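Local coordinates for protein GAF (Saccharomyces cerevisiae, PDB 1F5M) that reduces the R-enantiomer of free methionine sulfoxide to methionine, with thioredoxin in its reaction, and helps protect yeast against oxidative stress, at residues V135-I148 and L166-F179. Sequence-based numbering, arbitrary orientation.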
ATOM      1  N   VAL B 135     -11.871 -11.521  -4.199  1.00 20.22           N
ATOM      2  CA  VAL B 135     -12.174 -12.520  -3.191  1.00 21.21           C
ATOM      3  C   VAL B 135     -12.637 -11.854  -1.890  1.00 22.45           C
ATOM      4  O   VAL B 135     -11.898 -11.037  -1.256  1.00 23.15           O
ATOM      5  CB  VAL B 135     -10.924 -13.393  -2.928  1.00 19.37           C
ATOM      6  CG1 VAL B 135     -11.184 -14.440  -1.845  1.00 17.18           C
ATOM      7  CG2 VAL B 135     -10.464 -14.039  -4.214  1.00 17.23           C
ATOM      8  N   PRO B 136     -13.862 -12.172  -1.452  1.00 23.84           N
ATOM      9  CA  PRO B 136     -14.341 -11.549  -0.199  1.00 24.55           C
ATOM     10  C   PRO B 136     -13.761 -12.158   1.091  1.00 24.23           C
ATOM     11  O   PRO B 136     -13.553 -13.368   1.194  1.00 23.71           O
ATOM     12  CB  PRO B 136     -15.849 -11.718  -0.294  1.00 23.54           C
ATOM     13  CG  PRO B 136     -15.975 -13.037  -0.934  1.00 22.18           C
ATOM     14  CD  PRO B 136     -14.886 -13.065  -2.023  1.00 21.81           C
ATOM     15  N   ILE B 137     -13.455 -11.291   2.067  1.00 25.44           N
ATOM     16  CA  ILE B 137     -12.904 -11.714   3.339  1.00 24.74           C
ATOM     17  C   ILE B 137     -14.107 -11.831   4.259  1.00 26.19           C
ATOM     18  O   ILE B 137     -14.842 -10.865   4.434  1.00 27.01           O
ATOM     19  CB  ILE B 137     -11.899 -10.654   3.849  1.00 25.64           C
ATOM     20  CG1 ILE B 137     -10.709 -10.581   2.865  1.00 26.44           C
ATOM     21  CG2 ILE B 137     -11.413 -10.996   5.225  1.00 23.51           C
ATOM     22  CD1 ILE B 137      -9.935  -9.275   2.986  1.00 28.91           C
ATOM     23  N   ILE B 138     -14.303 -13.009   4.852  1.00 28.59           N
ATOM     24  CA  ILE B 138     -15.491 -13.251   5.689  1.00 30.70           C
ATOM     25  C   ILE B 138     -15.225 -13.370   7.177  1.00 28.83           C
ATOM     26  O   ILE B 138     -14.249 -13.989   7.580  1.00 29.22           O
ATOM     27  CB  ILE B 138     -16.212 -14.554   5.212  1.00 31.29           C
ATOM     28  CG1 ILE B 138     -16.467 -14.476   3.698  1.00 29.68           C
ATOM     29  CG2 ILE B 138     -17.490 -14.773   6.024  1.00 29.66           C
ATOM     30  CD1 ILE B 138     -17.398 -13.352   3.299  1.00 32.94           C
ATOM     31  N   SER B 139     -16.098 -12.782   7.995  1.00 30.64           N
ATOM     32  CA  SER B 139     -15.922 -12.841   9.454  1.00 32.50           C
ATOM     33  C   SER B 139     -16.400 -14.181  10.026  1.00 33.77           C
ATOM     34  O   SER B 139     -17.064 -14.972   9.338  1.00 32.50           O
ATOM     35  CB  SER B 139     -16.736 -11.741  10.136  1.00 33.33           C
ATOM     36  OG  SER B 139     -18.105 -11.932   9.831  1.00 33.05           O
ATOM     37  N   ASN B 140     -16.068 -14.430  11.287  1.00 35.31           N
ATOM     38  CA  ASN B 140     -16.521 -15.663  11.944  1.00 37.71           C
ATOM     39  C   ASN B 140     -18.027 -15.637  11.856  1.00 38.76           C
ATOM     40  O   ASN B 140     -18.698 -16.646  11.605  1.00 39.64           O
ATOM     41  CB  ASN B 140     -16.128 -15.672  13.410  1.00 36.99           C
ATOM     42  CG  ASN B 140     -14.655 -15.783  13.595  1.00 40.14           C
ATOM     43  OD1 ASN B 140     -13.963 -16.312  12.732  1.00 40.11           O
ATOM     44  ND2 ASN B 140     -14.151 -15.296  14.726  1.00 40.53           N
ATOM     45  N   ASP B 141     -18.530 -14.432  12.045  1.00 40.18           N
ATOM     46  CA  ASP B 141     -19.933 -14.122  12.033  1.00 41.49           C
ATOM     47  C   ASP B 141     -20.504 -14.324  10.608  1.00 41.21           C
ATOM     48  O   ASP B 141     -21.717 -14.281  10.406  1.00 40.72           O
ATOM     49  CB  ASP B 141     -20.106 -12.665  12.541  1.00 45.24           C
ATOM     50  CG  ASP B 141     -18.843 -12.128  13.393  1.00 49.06           C
ATOM     51  OD1 ASP B 141     -18.969 -11.118  14.149  1.00 51.23           O
ATOM     52  OD2 ASP B 141     -17.723 -12.683  13.308  1.00 47.21           O
ATOM     53  N   GLY B 142     -19.633 -14.544   9.620  1.00 39.91           N
ATOM     54  CA  GLY B 142     -20.108 -14.743   8.259  1.00 37.19           C
ATOM     55  C   GLY B 142     -20.431 -13.489   7.445  1.00 36.62           C
ATOM     56  O   GLY B 142     -21.060 -13.555   6.375  1.00 36.31           O
ATOM     57  N   LYS B 143     -20.008 -12.326   7.917  1.00 34.10           N
ATOM     58  CA  LYS B 143     -20.286 -11.108   7.171  1.00 31.77           C
ATOM     59  C   LYS B 143     -19.034 -10.705   6.359  1.00 29.04           C
ATOM     60  O   LYS B 143     -17.946 -11.178   6.648  1.00 26.96           O
ATOM     61  CB  LYS B 143     -20.671 -10.004   8.138  1.00 34.73           C
ATOM     62  CG  LYS B 143     -21.870 -10.367   9.030  1.00 38.38           C
ATOM     63  CD  LYS B 143     -22.368  -9.128   9.767  1.00 42.72           C
ATOM     64  CE  LYS B 143     -23.735  -9.367  10.460  1.00 44.66           C
ATOM     65  NZ  LYS B 143     -24.402  -8.100  10.984  1.00 47.15           N
ATOM     66  N   THR B 144     -19.195  -9.856   5.347  1.00 26.38           N
ATOM     67  CA  THR B 144     -18.045  -9.406   4.529  1.00 25.96           C
ATOM     68  C   THR B 144     -17.229  -8.316   5.286  1.00 25.19           C
ATOM     69  O   THR B 144     -17.749  -7.239   5.591  1.00 25.52           O
ATOM     70  CB  THR B 144     -18.544  -8.810   3.206  1.00 26.55           C
ATOM     71  OG1 THR B 144     -19.218  -9.844   2.453  1.00 28.32           O
ATOM     72  CG2 THR B 144     -17.376  -8.196   2.406  1.00 25.92           C
ATOM     73  N   LEU B 145     -15.973  -8.609   5.596  1.00 23.40           N
ATOM     74  CA  LEU B 145     -15.095  -7.648   6.300  1.00 24.14           C
ATOM     75  C   LEU B 145     -14.407  -6.723   5.277  1.00 25.51           C
ATOM     76  O   LEU B 145     -14.029  -5.581   5.571  1.00 26.03           O
ATOM     77  CB  LEU B 145     -14.055  -8.438   7.098  1.00 21.90           C
ATOM     78  CG  LEU B 145     -14.609  -9.273   8.263  1.00 25.63           C
ATOM     79  CD1 LEU B 145     -13.474  -9.977   9.023  1.00 25.67           C
ATOM     80  CD2 LEU B 145     -15.346  -8.339   9.197  1.00 24.43           C
ATOM     81  N   GLY B 146     -14.239  -7.253   4.064  1.00 27.09           N
ATOM     82  CA  GLY B 146     -13.619  -6.514   2.977  1.00 24.39           C
ATOM     83  C   GLY B 146     -13.345  -7.461   1.819  1.00 23.47           C
ATOM     84  O   GLY B 146     -13.806  -8.609   1.809  1.00 22.12           O
ATOM     85  N   VAL B 147     -12.595  -7.000   0.823  1.00 23.17           N
ATOM     86  CA  VAL B 147     -12.280  -7.865  -0.304  1.00 22.48           C
ATOM     87  C   VAL B 147     -10.822  -7.752  -0.677  1.00 22.40           C
ATOM     88  O   VAL B 147     -10.143  -6.765  -0.337  1.00 22.50           O
ATOM     89  CB  VAL B 147     -13.073  -7.502  -1.583  1.00 22.93           C
ATOM     90  CG1 VAL B 147     -14.583  -7.571  -1.338  1.00 25.42           C
ATOM     91  CG2 VAL B 147     -12.676  -6.109  -2.050  1.00 24.19           C
ATOM     92  N   ILE B 148     -10.335  -8.802  -1.327  1.00 21.38           N
ATOM     93  CA  ILE B 148      -8.986  -8.853  -1.857  1.00 22.01           C
ATOM     94  C   ILE B 148      -9.246  -8.635  -3.341  1.00 22.78           C
ATOM     95  O   ILE B 148     -10.054  -9.353  -3.950  1.00 22.77           O
ATOM     96  CB  ILE B 148      -8.342 -10.223  -1.665  1.00 22.25           C
ATOM     97  CG1 ILE B 148      -8.378 -10.634  -0.188  1.00 19.16           C
ATOM     98  CG2 ILE B 148      -6.929 -10.178  -2.169  1.00 23.58           C
ATOM     99  CD1 ILE B 148      -7.683 -11.973   0.086  1.00 21.19           C
ATOM    100  N   LEU B 166      -6.403 -17.521  -2.794  1.00 24.27           N
ATOM    101  CA  LEU B 166      -6.782 -16.248  -2.193  1.00 22.89           C
ATOM    102  C   LEU B 166      -7.860 -16.447  -1.138  1.00 24.43           C
ATOM    103  O   LEU B 166      -7.953 -15.645  -0.200  1.00 23.09           O
ATOM    104  CB  LEU B 166      -7.254 -15.253  -3.238  1.00 22.28           C
ATOM    105  CG  LEU B 166      -6.183 -14.770  -4.200  1.00 20.80           C
ATOM    106  CD1 LEU B 166      -6.846 -13.925  -5.316  1.00 23.00           C
ATOM    107  CD2 LEU B 166      -5.171 -13.923  -3.462  1.00 20.11           C
ATOM    108  N   GLU B 167      -8.697 -17.482  -1.275  1.00 22.09           N
ATOM    109  CA  GLU B 167      -9.716 -17.691  -0.250  1.00 23.69           C
ATOM    110  C   GLU B 167      -9.044 -18.234   1.002  1.00 23.65           C
ATOM    111  O   GLU B 167      -9.557 -18.037   2.082  1.00 25.80           O
ATOM    112  CB  GLU B 167     -10.854 -18.627  -0.733  1.00 26.21           C
ATOM    113  CG  GLU B 167     -11.747 -17.924  -1.773  1.00 28.61           C
ATOM    114  CD  GLU B 167     -13.071 -18.621  -2.055  1.00 32.15           C
ATOM    115  OE1 GLU B 167     -13.167 -19.840  -1.797  1.00 29.81           O
ATOM    116  OE2 GLU B 167     -14.015 -17.941  -2.550  1.00 34.12           O
ATOM    117  N   LYS B 168      -7.901 -18.908   0.880  1.00 23.10           N
ATOM    118  CA  LYS B 168      -7.214 -19.409   2.073  1.00 24.87           C
ATOM    119  C   LYS B 168      -6.601 -18.194   2.775  1.00 25.51           C
ATOM    120  O   LYS B 168      -6.623 -18.088   4.010  1.00 24.42           O
ATOM    121  CB  LYS B 168      -6.072 -20.328   1.711  1.00 26.14           C
ATOM    122  CG  LYS B 168      -6.488 -21.750   1.345  1.00 28.31           C
ATOM    123  CD  LYS B 168      -5.293 -22.509   0.725  1.00 30.87           C
ATOM    124  CE  LYS B 168      -5.709 -23.939   0.373  1.00 32.54           C
ATOM    125  NZ  LYS B 168      -4.641 -24.695  -0.332  1.00 34.23           N
ATOM    126  N   LEU B 169      -6.087 -17.280   1.958  1.00 21.20           N
ATOM    127  CA  LEU B 169      -5.454 -16.072   2.467  1.00 21.28           C
ATOM    128  C   LEU B 169      -6.454 -15.193   3.202  1.00 21.04           C
ATOM    129  O   LEU B 169      -6.113 -14.570   4.206  1.00 23.31           O
ATOM    130  CB  LEU B 169      -4.824 -15.265   1.323  1.00 20.04           C
ATOM    131  CG  LEU B 169      -4.145 -13.934   1.744  1.00 20.03           C
ATOM    132  CD1 LEU B 169      -2.995 -14.225   2.734  1.00 19.32           C
ATOM    133  CD2 LEU B 169      -3.586 -13.236   0.491  1.00 21.81           C
ATOM    134  N   ALA B 170      -7.666 -15.116   2.669  1.00 20.55           N
ATOM    135  CA  ALA B 170      -8.719 -14.324   3.246  1.00 21.33           C
ATOM    136  C   ALA B 170      -9.054 -14.893   4.624  1.00 24.08           C
ATOM    137  O   ALA B 170      -9.332 -14.153   5.558  1.00 26.02           O
ATOM    138  CB  ALA B 170      -9.988 -14.327   2.296  1.00 21.56           C
ATOM    139  N   LYS B 171      -9.039 -16.213   4.752  1.00 25.87           N
ATOM    140  CA  LYS B 171      -9.336 -16.818   6.052  1.00 26.63           C
ATOM    141  C   LYS B 171      -8.232 -16.507   7.090  1.00 26.21           C
ATOM    142  O   LYS B 171      -8.515 -16.288   8.279  1.00 25.90           O
ATOM    143  CB  LYS B 171      -9.529 -18.328   5.887  1.00 25.80           C
ATOM    144  CG  LYS B 171     -10.840 -18.688   5.219  1.00 28.01           C
ATOM    145  CD  LYS B 171     -10.926 -20.186   5.000  1.00 30.92           C
ATOM    146  CE  LYS B 171     -12.216 -20.555   4.265  1.00 34.83           C
ATOM    147  NZ  LYS B 171     -12.342 -19.818   2.944  1.00 38.02           N
ATOM    148  N   LEU B 172      -6.995 -16.449   6.621  1.00 24.49           N
ATOM    149  CA  LEU B 172      -5.850 -16.165   7.480  1.00 25.51           C
ATOM    150  C   LEU B 172      -5.868 -14.712   7.928  1.00 24.72           C
ATOM    151  O   LEU B 172      -5.343 -14.361   9.015  1.00 26.06           O
ATOM    152  CB  LEU B 172      -4.519 -16.445   6.742  1.00 23.67           C
ATOM    153  CG  LEU B 172      -4.079 -17.876   6.483  1.00 24.82           C
ATOM    154  CD1 LEU B 172      -2.726 -17.905   5.790  1.00 21.77           C
ATOM    155  CD2 LEU B 172      -4.019 -18.623   7.798  1.00 27.50           C
ATOM    156  N   ILE B 173      -6.444 -13.864   7.080  1.00 24.24           N
ATOM    157  CA  ILE B 173      -6.551 -12.441   7.361  1.00 23.39           C
ATOM    158  C   ILE B 173      -7.619 -12.287   8.434  1.00 26.22           C
ATOM    159  O   ILE B 173      -7.428 -11.569   9.433  1.00 23.64           O
ATOM    160  CB  ILE B 173      -6.957 -11.663   6.068  1.00 24.45           C
ATOM    161  CG1 ILE B 173      -5.711 -11.467   5.200  1.00 21.05           C
ATOM    162  CG2 ILE B 173      -7.643 -10.335   6.402  1.00 20.58           C
ATOM    163  CD1 ILE B 173      -5.969 -10.863   3.857  1.00 23.25           C
ATOM    164  N   ASN B 174      -8.741 -12.974   8.243  1.00 27.26           N
ATOM    165  CA  ASN B 174      -9.821 -12.898   9.238  1.00 28.23           C
ATOM    166  C   ASN B 174      -9.351 -13.317  10.646  1.00 29.11           C
ATOM    167  O   ASN B 174      -9.725 -12.689  11.653  1.00 30.86           O
ATOM    168  CB  ASN B 174     -10.976 -13.799   8.852  1.00 27.94           C
ATOM    169  CG  ASN B 174     -12.015 -13.902   9.957  1.00 29.01           C
ATOM    170  OD1 ASN B 174     -12.348 -15.005  10.401  1.00 30.32           O
ATOM    171  ND2 ASN B 174     -12.537 -12.752  10.405  1.00 24.14           N
ATOM    172  N   LYS B 175      -8.556 -14.387  10.714  1.00 29.74           N
ATOM    173  CA  LYS B 175      -8.078 -14.898  12.002  1.00 30.45           C
ATOM    174  C   LYS B 175      -6.927 -14.104  12.573  1.00 30.33           C
ATOM    175  O   LYS B 175      -6.637 -14.202  13.769  1.00 29.42           O
ATOM    176  CB  LYS B 175      -7.605 -16.353  11.876  1.00 33.05           C
ATOM    177  CG  LYS B 175      -8.651 -17.310  11.334  1.00 36.52           C
ATOM    178  CD  LYS B 175      -7.983 -18.327  10.398  1.00 41.39           C
ATOM    179  CE  LYS B 175      -7.367 -19.508  11.145  1.00 42.90           C
ATOM    180  NZ  LYS B 175      -8.452 -20.405  11.709  1.00 44.28           N
ATOM    181  N   SER B 176      -6.243 -13.343  11.725  1.00 28.67           N
ATOM    182  CA  SER B 176      -5.082 -12.592  12.174  1.00 27.47           C
ATOM    183  C   SER B 176      -5.329 -11.113  12.380  1.00 27.60           C
ATOM    184  O   SER B 176      -4.523 -10.413  13.015  1.00 27.84           O
ATOM    185  CB  SER B 176      -3.921 -12.787  11.168  1.00 28.89           C
ATOM    186  OG  SER B 176      -4.161 -12.130   9.931  1.00 25.57           O
ATOM    187  N   CYS B 177      -6.421 -10.615  11.833  1.00 27.49           N
ATOM    188  CA  CYS B 177      -6.696  -9.201  11.947  1.00 28.55           C
ATOM    189  C   CYS B 177      -7.960  -8.934  12.719  1.00 30.67           C
ATOM    190  O   CYS B 177      -8.879  -9.760  12.773  1.00 34.18           O
ATOM    191  CB  CYS B 177      -6.848  -8.567  10.566  1.00 23.70           C
ATOM    192  SG  CYS B 177      -5.468  -8.797   9.419  1.00 25.23           S
ATOM    193  N   VAL B 178      -7.996  -7.758  13.319  1.00 31.83           N
ATOM    194  CA  VAL B 178      -9.157  -7.304  14.045  1.00 32.34           C
ATOM    195  C   VAL B 178      -9.615  -6.070  13.263  1.00 32.87           C
ATOM    196  O   VAL B 178      -8.936  -5.042  13.206  1.00 35.01           O
ATOM    197  CB  VAL B 178      -8.813  -6.914  15.489  1.00 32.53           C
ATOM    198  CG1 VAL B 178      -9.982  -6.154  16.106  1.00 33.16           C
ATOM    199  CG2 VAL B 178      -8.537  -8.166  16.327  1.00 33.57           C
ATOM    200  N   PHE B 179     -10.758  -6.184  12.622  1.00 34.47           N
ATOM    201  CA  PHE B 179     -11.292  -5.071  11.856  1.00 34.98           C
ATOM    202  C   PHE B 179     -12.236  -4.224  12.719  1.00 38.47           C
ATOM    203  O   PHE B 179     -12.245  -2.979  12.542  1.00 40.20           O
ATOM    204  CB  PHE B 179     -12.023  -5.614  10.636  1.00 31.94           C
ATOM    205  CG  PHE B 179     -11.109  -6.158   9.599  1.00 30.51           C
ATOM    206  CD1 PHE B 179     -10.800  -7.513   9.563  1.00 30.15           C
ATOM    207  CD2 PHE B 179     -10.511  -5.305   8.677  1.00 29.73           C
ATOM    208  CE1 PHE B 179      -9.904  -8.014   8.617  1.00 30.56           C
ATOM    209  CE2 PHE B 179      -9.605  -5.797   7.719  1.00 29.33           C
ATOM    210  CZ  PHE B 179      -9.302  -7.143   7.686  1.00 27.55           C
TER
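Leu145 covers one face of the Phe179 ring, its CB 4.2 Å above the plane and displaced toward the rim, while Ile173 CG2 lies in plane at the ring edge; Trp42 stacks on the same phenyl group. This is one end of the layer in which the C-terminal helix of the GAF domain packs on the central antiparallel sheet, here on a hairpin closed by a type I turn from Ser139 to Gly142. Helix segment 166-176 runs at 29° to strand 135-138, their axes 7.3 Å apart at closest approach, consistent with the small side chain of Ala170, whose CB lies 3.9 Å from Ile137 CG1. Ile148, from the partner strand of the hairpin, brings its CD1 between helix turns, 4.0 Å from Ala170 CB and also against Leu169 and Ile173. Phe69 of the neighbouring strand touches Ile137, Ile148 and Ile173, continuing this apolar core.

At the turn, Asn174 holds CG anti to its own backbone nitrogen (chi1 172°), which carries the amide up against the hairpin, where it meets both Leu145 CD1 and the backbone of Ile138 and Ser139. Its CG approaches Ile138 O to 3.3 Å. An alanine in place of Asn174 would probably leave a gap beside Ile138 O and Ser139 CA and take one neighbour from Leu145 CD1. Toward the opposite end of the contact, Glu167 sends its carboxylate to Thr110, and the aliphatic part of its chain passes Val135. The two branches of that valine divide the work: CG2 rests on Leu166 CB at 3.6 Å, and CG1 meets Glu167 CG at 3.5 Å.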